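PDB 5WXU: 11S globulin from Wrightia tinctoria, which probably serves as a seed storage protein, assembles as a hexamer, and binds the plant hormone auxin (indole-3-acetic acid). Local coordinates for residues N98-I112 against Y171-D185. Numbering follows the deposited sequence.
With PO4 (phosphate ion), chain N.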
loop_
_atom_site.group_PDB
_atom_site.type_symbol
_atom_site.label_atom_id
_atom_site.label_comp_id
_atom_site.label_asym_id
_atom_site.label_seq_id
_atom_site.Cartn_x
_atom_site.Cartn_y
_atom_site.Cartn_z
ATOM N N ASN B 98 -3.542 26.216 9.668
ATOM C CA ASN B 98 -4.936 25.932 9.760
ATOM C C ASN B 98 -5.148 24.512 10.233
ATOM O O ASN B 98 -4.245 23.681 10.155
ATOM C CB ASN B 98 -5.603 26.108 8.422
ATOM C CG ASN B 98 -5.320 27.445 7.819
ATOM O OD1 ASN B 98 -4.701 27.555 6.769
ATOM N ND2 ASN B 98 -5.835 28.512 8.457
ATOM N N ASN B 99 -6.364 24.263 10.653
ATOM C CA ASN B 99 -6.783 22.886 10.997
ATOM C C ASN B 99 -7.273 22.009 9.853
ATOM O O ASN B 99 -7.627 20.835 10.048
ATOM C CB ASN B 99 -7.849 22.919 12.087
ATOM C CG ASN B 99 -9.119 23.580 11.664
ATOM O OD1 ASN B 99 -9.050 24.671 11.102
ATOM N ND2 ASN B 99 -10.278 23.001 11.982
ATOM N N ALA B 100 -7.328 22.569 8.663
ATOM C CA ALA B 100 -7.882 21.866 7.495
ATOM C C ALA B 100 -6.904 22.082 6.412
ATOM O O ALA B 100 -6.307 23.153 6.299
ATOM C CB ALA B 100 -9.233 22.432 7.061
ATOM N N PRO B 101 -6.714 21.085 5.549
ATOM C CA PRO B 101 -5.951 21.231 4.293
ATOM C C PRO B 101 -6.699 22.145 3.296
ATOM O O PRO B 101 -7.897 22.446 3.500
ATOM C CB PRO B 101 -5.830 19.823 3.798
ATOM C CG PRO B 101 -7.107 19.171 4.286
ATOM C CD PRO B 101 -7.441 19.796 5.606
ATOM N N MET B 102 -5.975 22.620 2.302
ATOM C CA MET B 102 -6.524 23.588 1.361
ATOM C C MET B 102 -5.898 23.442 0.019
ATOM O O MET B 102 -4.769 22.990 -0.080
ATOM C CB MET B 102 -6.273 24.997 1.900
ATOM C CG MET B 102 -4.801 25.334 1.908
ATOM S SD MET B 102 -4.429 26.641 3.071
ATOM C CE MET B 102 -2.805 26.293 3.526
ATOM N N LEU B 103 -6.601 23.834 -1.038
ATOM C CA LEU B 103 -6.037 24.216 -2.273
ATOM C C LEU B 103 -6.136 25.766 -2.420
ATOM O O LEU B 103 -7.185 26.390 -2.041
ATOM C CB LEU B 103 -6.778 23.577 -3.389
ATOM C CG LEU B 103 -6.805 22.058 -3.417
ATOM C CD1 LEU B 103 -7.285 21.634 -4.765
ATOM C CD2 LEU B 103 -5.430 21.459 -3.185
ATOM N N ILE B 104 -5.053 26.343 -2.886
ATOM C CA ILE B 104 -4.983 27.808 -3.182
ATOM C C ILE B 104 -4.899 27.990 -4.678
ATOM O O ILE B 104 -4.018 27.429 -5.311
ATOM C CB ILE B 104 -3.767 28.414 -2.510
ATOM C CG1 ILE B 104 -3.854 28.246 -1.008
ATOM C CG2 ILE B 104 -3.715 29.950 -2.803
ATOM C CD1 ILE B 104 -2.646 28.631 -0.216
ATOM N N ILE B 105 -5.828 28.733 -5.282
ATOM C CA ILE B 105 -5.802 29.057 -6.710
ATOM C C ILE B 105 -5.260 30.472 -6.843
ATOM O O ILE B 105 -5.776 31.389 -6.225
ATOM C CB ILE B 105 -7.190 28.984 -7.312
ATOM C CG1 ILE B 105 -7.677 27.544 -7.277
ATOM C CG2 ILE B 105 -7.179 29.492 -8.753
ATOM C CD1 ILE B 105 -9.156 27.536 -7.202
ATOM N N VAL B 106 -4.187 30.620 -7.566
ATOM C CA VAL B 106 -3.642 31.952 -7.840
ATOM C C VAL B 106 -4.409 32.505 -9.019
ATOM O O VAL B 106 -4.129 32.183 -10.195
ATOM C CB VAL B 106 -2.139 31.956 -8.076
ATOM C CG1 VAL B 106 -1.678 33.438 -8.218
ATOM C CG2 VAL B 106 -1.428 31.211 -6.933
ATOM N N VAL B 107 -5.326 33.424 -8.699
ATOM C CA VAL B 107 -6.303 33.980 -9.656
ATOM C C VAL B 107 -5.678 35.087 -10.498
ATOM O O VAL B 107 -5.973 35.227 -11.694
ATOM C CB VAL B 107 -7.538 34.513 -8.880
ATOM C CG1 VAL B 107 -8.472 35.270 -9.808
ATOM C CG2 VAL B 107 -8.333 33.364 -8.305
ATOM N N GLN B 108 -4.753 35.813 -9.887
ATOM C CA GLN B 108 -4.029 36.905 -10.519
ATOM C C GLN B 108 -2.745 37.180 -9.770
ATOM O O GLN B 108 -2.716 37.075 -8.565
ATOM C CB GLN B 108 -4.900 38.159 -10.488
ATOM C CG GLN B 108 -4.209 39.464 -10.860
ATOM C CD GLN B 108 -5.151 40.670 -10.695
ATOM O OE1 GLN B 108 -6.207 40.709 -11.338
ATOM N NE2 GLN B 108 -4.766 41.659 -9.858
ATOM N N GLY B 109 -1.708 37.578 -10.487
ATOM C CA GLY B 109 -0.518 38.078 -9.897
ATOM C C GLY B 109 0.550 37.046 -9.820
ATOM O O GLY B 109 0.414 35.964 -10.407
ATOM N N HIS B 110 1.591 37.396 -9.155
ATOM C CA HIS B 110 2.736 36.497 -8.930
ATOM C C HIS B 110 3.481 36.917 -7.695
ATOM O O HIS B 110 3.466 38.082 -7.245
ATOM C CB HIS B 110 3.655 36.358 -10.155
ATOM C CG HIS B 110 4.496 37.546 -10.427
ATOM N ND1 HIS B 110 4.099 38.572 -11.264
ATOM C CD2 HIS B 110 5.748 37.847 -10.021
ATOM C CE1 HIS B 110 5.060 39.489 -11.301
ATOM N NE2 HIS B 110 6.078 39.068 -10.569
ATOM N N GLY B 111 4.073 35.929 -7.031
ATOM C CA GLY B 111 4.737 36.225 -5.792
ATOM C C GLY B 111 5.511 35.064 -5.221
ATOM O O GLY B 111 5.898 34.214 -5.948
ATOM N N ILE B 112 5.678 35.049 -3.915
ATOM C CA ILE B 112 6.504 34.007 -3.242
ATOM C C ILE B 112 5.608 33.375 -2.183
ATOM O O ILE B 112 4.770 34.065 -1.500
ATOM C CB ILE B 112 7.673 34.630 -2.443
ATOM C CG1 ILE B 112 8.478 35.663 -3.267
ATOM C CG2 ILE B 112 8.559 33.560 -1.894
ATOM C CD1 ILE B 112 9.087 35.069 -4.465
ATOM N N TYR B 171 3.936 36.510 -0.181
ATOM C CA TYR B 171 4.439 37.875 -0.434
ATOM C C TYR B 171 4.228 38.184 -1.928
ATOM O O TYR B 171 4.568 37.385 -2.797
ATOM C CB TYR B 171 5.900 37.962 -0.079
ATOM C CG TYR B 171 6.504 39.304 -0.434
ATOM C CD1 TYR B 171 6.150 40.416 0.261
ATOM C CD2 TYR B 171 7.374 39.438 -1.507
ATOM C CE1 TYR B 171 6.675 41.676 -0.084
ATOM C CE2 TYR B 171 7.912 40.676 -1.849
ATOM C CZ TYR B 171 7.558 41.777 -1.134
ATOM O OH TYR B 171 8.096 43.002 -1.510
ATOM N N ASN B 172 3.652 39.357 -2.175
ATOM C CA ASN B 172 3.388 39.852 -3.533
ATOM C C ASN B 172 4.564 40.703 -4.005
ATOM O O ASN B 172 4.751 41.818 -3.499
ATOM C CB ASN B 172 2.118 40.714 -3.550
ATOM C CG ASN B 172 1.785 41.169 -4.946
ATOM O OD1 ASN B 172 2.348 40.658 -5.917
ATOM N ND2 ASN B 172 0.830 42.084 -5.052
ATOM N N GLU B 173 5.286 40.213 -4.991
ATOM C CA GLU B 173 6.361 40.978 -5.570
ATOM C C GLU B 173 5.965 41.757 -6.830
ATOM O O GLU B 173 6.786 42.480 -7.355
ATOM C CB GLU B 173 7.576 40.064 -5.831
ATOM C CG GLU B 173 7.372 39.033 -6.920
ATOM C CD GLU B 173 8.545 38.051 -6.985
ATOM O OE1 GLU B 173 9.604 38.330 -6.350
ATOM O OE2 GLU B 173 8.399 37.011 -7.657
ATOM N N ALA B 174 4.742 41.599 -7.293
ATOM C CA ALA B 174 4.287 42.221 -8.541
ATOM C C ALA B 174 3.690 43.594 -8.235
ATOM O O ALA B 174 3.400 43.910 -7.088
ATOM C CB ALA B 174 3.237 41.360 -9.162
ATOM N N THR B 175 3.503 44.404 -9.283
ATOM C CA THR B 175 2.759 45.641 -9.137
ATOM C C THR B 175 1.253 45.439 -9.029
ATOM O O THR B 175 0.557 46.239 -8.320
ATOM C CB THR B 175 3.116 46.616 -10.320
ATOM O OG1 THR B 175 2.921 45.943 -11.547
ATOM C CG2 THR B 175 4.595 47.001 -10.239
ATOM N N GLU B 176 0.689 44.464 -9.776
ATOM C CA GLU B 176 -0.731 44.127 -9.654
ATOM C C GLU B 176 -0.996 43.290 -8.390
ATOM O O GLU B 176 -0.077 42.649 -7.880
ATOM C CB GLU B 176 -1.351 43.418 -10.865
ATOM C CG GLU B 176 -0.908 41.985 -11.109
ATOM C CD GLU B 176 0.433 41.779 -11.827
ATOM O OE1 GLU B 176 0.553 40.620 -12.344
ATOM O OE2 GLU B 176 1.373 42.661 -11.873
ATOM N N LYS B 177 -2.228 43.357 -7.936
ATOM C CA LYS B 177 -2.597 42.661 -6.668
ATOM C C LYS B 177 -2.434 41.164 -6.926
ATOM O O LYS B 177 -2.689 40.686 -8.034
ATOM C CB LYS B 177 -4.032 42.977 -6.281
ATOM C CG LYS B 177 -4.140 44.399 -5.763
ATOM C CD LYS B 177 -5.544 44.835 -5.437
ATOM C CE LYS B 177 -5.496 46.136 -4.647
ATOM N NZ LYS B 177 -6.838 46.770 -4.526
ATOM N N LEU B 178 -1.989 40.464 -5.888
ATOM C CA LEU B 178 -1.938 38.995 -5.867
ATOM C C LEU B 178 -3.233 38.513 -5.291
ATOM O O LEU B 178 -3.575 38.898 -4.187
ATOM C CB LEU B 178 -0.787 38.592 -5.040
ATOM C CG LEU B 178 -0.567 37.084 -4.786
ATOM C CD1 LEU B 178 -0.275 36.381 -6.084
ATOM C CD2 LEU B 178 0.608 36.887 -3.852
ATOM N N VAL B 179 -4.010 37.697 -6.010
ATOM C CA VAL B 179 -5.375 37.368 -5.586
ATOM C C VAL B 179 -5.335 35.829 -5.440
ATOM O O VAL B 179 -4.995 35.148 -6.411
ATOM C CB VAL B 179 -6.444 37.781 -6.598
ATOM C CG1 VAL B 179 -7.786 37.224 -6.232
ATOM C CG2 VAL B 179 -6.469 39.315 -6.701
ATOM N N LEU B 180 -5.544 35.403 -4.200
ATOM C CA LEU B 180 -5.624 33.973 -3.843
ATOM C C LEU B 180 -7.041 33.519 -3.449
ATOM O O LEU B 180 -7.665 34.060 -2.527
ATOM C CB LEU B 180 -4.653 33.708 -2.709
ATOM C CG LEU B 180 -3.200 34.191 -2.841
ATOM C CD1 LEU B 180 -2.475 33.891 -1.552
ATOM C CD2 LEU B 180 -2.472 33.676 -4.101
ATOM N N LEU B 181 -7.552 32.481 -4.103
ATOM C CA LEU B 181 -8.797 31.886 -3.757
ATOM C C LEU B 181 -8.410 30.582 -3.013
ATOM O O LEU B 181 -7.804 29.730 -3.630
ATOM C CB LEU B 181 -9.608 31.498 -4.944
ATOM C CG LEU B 181 -10.953 30.851 -4.545
ATOM C CD1 LEU B 181 -11.931 31.985 -4.385
ATOM C CD2 LEU B 181 -11.427 29.770 -5.492
ATOM N N VAL B 182 -8.790 30.489 -1.744
ATOM C CA VAL B 182 -8.414 29.398 -0.799
ATOM C C VAL B 182 -9.683 28.627 -0.467
ATOM O O VAL B 182 -10.677 29.178 0.072
ATOM C CB VAL B 182 -7.807 29.904 0.478
ATOM C CG1 VAL B 182 -7.314 28.725 1.304
ATOM C CG2 VAL B 182 -6.657 30.894 0.232
ATOM N N ILE B 183 -9.646 27.333 -0.773
ATOM C CA ILE B 183 -10.701 26.411 -0.436
ATOM C C ILE B 183 -10.120 25.515 0.647
ATOM O O ILE B 183 -9.179 24.724 0.424
ATOM C CB ILE B 183 -11.172 25.582 -1.603
ATOM C CG1 ILE B 183 -11.598 26.421 -2.791
ATOM C CG2 ILE B 183 -12.355 24.708 -1.188
ATOM C CD1 ILE B 183 -12.567 27.550 -2.493
ATOM N N HIS B 184 -10.672 25.651 1.836
ATOM C CA HIS B 184 -10.313 24.786 2.983
ATOM C C HIS B 184 -11.264 23.635 3.098
ATOM O O HIS B 184 -12.479 23.863 3.067
ATOM C CB HIS B 184 -10.304 25.541 4.299
ATOM C CG HIS B 184 -9.121 26.410 4.516
ATOM N ND1 HIS B 184 -9.180 27.765 4.272
ATOM C CD2 HIS B 184 -7.882 26.173 5.043
ATOM C CE1 HIS B 184 -8.018 28.319 4.549
ATOM N NE2 HIS B 184 -7.206 27.379 5.012
ATOM N N ASP B 185 -10.739 22.408 3.204
ATOM C CA ASP B 185 -11.586 21.200 3.280
ATOM C C ASP B 185 -11.798 20.844 4.731
ATOM O O ASP B 185 -10.984 20.121 5.363
ATOM C CB ASP B 185 -10.889 20.086 2.485
ATOM C CG ASP B 185 -11.665 18.834 2.462
ATOM O OD1 ASP B 185 -12.829 18.838 2.942
ATOM O OD2 ASP B 185 -11.034 17.798 2.049
HETATM P P PO4 N . -5.172 31.133 5.714
HETATM O O1 PO4 N . -4.821 31.143 7.286
HETATM O O2 PO4 N . -4.080 31.059 4.658
HETATM O O3 PO4 N . -5.777 29.759 5.397
HETATM O O4 PO4 N . -6.344 32.014 5.277
HETATM O O HOH W 1 0.838 39.889 -7.908
HETATM O O HOH W 2 7.063 34.556 -8.536
#
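Strands 102-108 and 178-185 pair antiparallel, their axes 157° apart and 4.6 Å at closest approach, with a classic beta bulge where Val107 and Gln108 both face Val179. On one face Ile104 CG2 meets Leu180 CB at 3.9 Å, and Val106 lies alongside Leu180; beta-branched and leucine side chains suit this buried face, directed into the barrel. There Met102 lays its CB over one face of the His184 ring, 4.1 Å from the centroid, a CH-pi contact. With chi1 67°, Met102 CG sits between backbone N and carbonyl carbon, and the extended chain carries SD obliquely past the ring. His184 NE2 donates to Asn98 OD1 (3.1 Å) from above the amide plane, while Asn98 ND2 donates to Arg198 O and to a phosphate, probably from the crystallisation liquor, that His85 and His168 also bind. A leucine in place of His184 would probably leave Asn98 OD1 without this donor and Met102 without its ring. At the bulge, extended Gln108 carries NE2 across to Lys177 O (2.9 Å); further on, Ala174 CB, small enough, covers a face of the His110 ring. Asn172 OD1 accepts from Ala174 N, an Asx turn. Bulged antiparallel pairing of this kind fits the cupin beta-barrel, here the N-terminal one.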